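PDB 5WYD: probable enoyl-CoA hydratase/isomerase from Pseudomonas aeruginosa PAO1, which probably acts as a crotonase-fold enoyl-CoA hydratase/isomerase with hydro-lyase activity, and has been linked to biosynthesis of the diffusible signal factor DSF. Local coordinates for residues A[46-49]-A[50-54]. The protein carries 1 engineered substitution. Residues are numbered along the deposited sequence; the frame is centred on the assembly and turned at random.
Sequences IGLR and QLIEH
Ile46 CG2, the branch set anti to the isoleucine backbone N, sits over one face of the Gln50 amide, 3.2 Å from Gln50 NE2. At the imidazole edge of His54, ND1 donates in the ring plane to Gln50 O at 2.9 Å; the donor stands above the carbonyl plane, and the same oxygen also accepts from His54 N. The His54 ring also meets that of Phe13, which the Gln50 side chain touches too. Arg49 and Glu53, one helical turn apart, run side by side with their end planes 43° apart, yet their charges do not pair: Arg49 NE stays 5.0 Å from Glu53 OE2. That oxygen instead lies alongside the arginine's aliphatic stem, 3.5 Å from Arg49 CG. The Arg49 chain bends at its third torsion (-25°), and its NH2 forms a salt bridge with Glu100. On the buried flank Leu48 CD1 packs on Ile52 CG1 at 4.0 Å; Leu48 also touches Ala101 and Ile52 touches Leu105. Backbone i to i+4 hydrogen bonds link the two turns, as from Ile52 N to Leu48 O. Helix 42-57 of the beta-alpha-beta unit thus packs on helix 88-106 through apolar side chains and the Arg49-Glu100 pair, while Glu53 probably adds a weaker, longer-range attraction for Arg49.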
loop_
_atom_site.group_PDB
_atom_site.type_symbol
_atom_site.label_atom_id
_atom_site.label_comp_id
_atom_site.label_asym_id
_atom_site.label_seq_id
_atom_site.Cartn_x
_atom_site.Cartn_y
_atom_site.Cartn_z
ATOM N N ILE A 46 25.218 13.518 -13.681
ATOM C CA ILE A 46 24.669 14.780 -13.198
ATOM C C ILE A 46 24.084 15.565 -14.355
ATOM O O ILE A 46 22.957 16.065 -14.274
ATOM C CB ILE A 46 25.725 15.612 -12.451
ATOM C CG1 ILE A 46 26.146 14.933 -11.150
ATOM C CG2 ILE A 46 25.164 16.989 -12.152
ATOM C CD1 ILE A 46 27.317 15.620 -10.496
ATOM N N GLY A 47 24.804 15.627 -15.474
ATOM C CA GLY A 47 24.272 16.364 -16.597
ATOM C C GLY A 47 22.918 15.820 -16.985
ATOM O O GLY A 47 21.960 16.579 -17.150
ATOM N N LEU A 48 22.789 14.492 -16.983
ATOM C CA LEU A 48 21.536 13.884 -17.389
ATOM C C LEU A 48 20.407 14.368 -16.510
ATOM O O LEU A 48 19.402 14.883 -17.007
ATOM C CB LEU A 48 21.645 12.378 -17.312
ATOM C CG LEU A 48 20.280 11.809 -17.636
ATOM C CD1 LEU A 48 19.831 12.286 -18.993
ATOM C CD2 LEU A 48 20.337 10.292 -17.543
ATOM N N ARG A 49 20.599 14.309 -15.192
ATOM C CA ARG A 49 19.591 14.862 -14.309
ATOM C C ARG A 49 19.376 16.333 -14.615
ATOM O O ARG A 49 18.251 16.782 -14.839
ATOM C CB ARG A 49 20.039 14.729 -12.868
ATOM C CG ARG A 49 19.046 15.359 -11.933
ATOM C CD ARG A 49 19.640 15.732 -10.593
ATOM N NE ARG A 49 20.800 14.936 -10.245
ATOM C CZ ARG A 49 21.830 15.430 -9.577
ATOM N NH1 ARG A 49 21.813 16.707 -9.225
ATOM N NH2 ARG A 49 22.863 14.655 -9.261
ATOM N N GLN A 50 20.458 17.082 -14.717
ATOM C CA GLN A 50 20.306 18.488 -15.005
ATOM C C GLN A 50 19.650 18.681 -16.347
ATOM O O GLN A 50 18.727 19.490 -16.480
ATOM C CB GLN A 50 21.669 19.151 -14.968
ATOM C CG GLN A 50 22.280 19.149 -13.606
ATOM C CD GLN A 50 23.627 19.784 -13.612
ATOM O OE1 GLN A 50 24.176 20.072 -14.664
ATOM N NE2 GLN A 50 24.155 20.051 -12.437
ATOM N N LEU A 51 20.051 17.891 -17.333
ATOM C CA LEU A 51 19.485 18.094 -18.649
ATOM C C LEU A 51 17.982 17.897 -18.607
ATOM O O LEU A 51 17.231 18.771 -19.054
ATOM C CB LEU A 51 20.173 17.173 -19.643
ATOM C CG LEU A 51 19.802 17.241 -21.105
ATOM C CD1 LEU A 51 19.900 18.671 -21.571
ATOM C CD2 LEU A 51 20.890 16.427 -21.774
ATOM N N ILE A 52 17.531 16.861 -17.896
ATOM C CA ILE A 52 16.098 16.574 -17.808
ATOM C C ILE A 52 15.344 17.734 -17.192
ATOM O O ILE A 52 14.265 18.109 -17.664
ATOM C CB ILE A 52 15.865 15.294 -17.002
ATOM C CG1 ILE A 52 16.505 14.113 -17.696
ATOM C CG2 ILE A 52 14.391 15.040 -16.881
ATOM C CD1 ILE A 52 15.887 13.831 -19.050
ATOM N N GLU A 53 15.899 18.325 -16.139
ATOM C CA GLU A 53 15.230 19.442 -15.492
ATOM C C GLU A 53 15.109 20.636 -16.415
ATOM O O GLU A 53 14.095 21.342 -16.394
ATOM C CB GLU A 53 15.967 19.841 -14.238
ATOM C CG GLU A 53 16.145 18.698 -13.297
ATOM C CD GLU A 53 16.920 19.121 -12.098
ATOM O OE1 GLU A 53 17.295 20.311 -12.051
ATOM O OE2 GLU A 53 17.197 18.271 -11.233
ATOM N N HIS A 54 16.158 20.922 -17.180
ATOM C CA HIS A 54 16.076 22.019 -18.127
ATOM C C HIS A 54 15.026 21.716 -19.177
ATOM O O HIS A 54 14.262 22.599 -19.581
ATOM C CB HIS A 54 17.442 22.229 -18.770
ATOM C CG HIS A 54 18.415 22.943 -17.885
ATOM N ND1 HIS A 54 19.064 22.309 -16.849
ATOM C CD2 HIS A 54 18.875 24.218 -17.896
ATOM C CE1 HIS A 54 19.867 23.167 -16.246
ATOM N NE2 HIS A 54 19.777 24.330 -16.865
#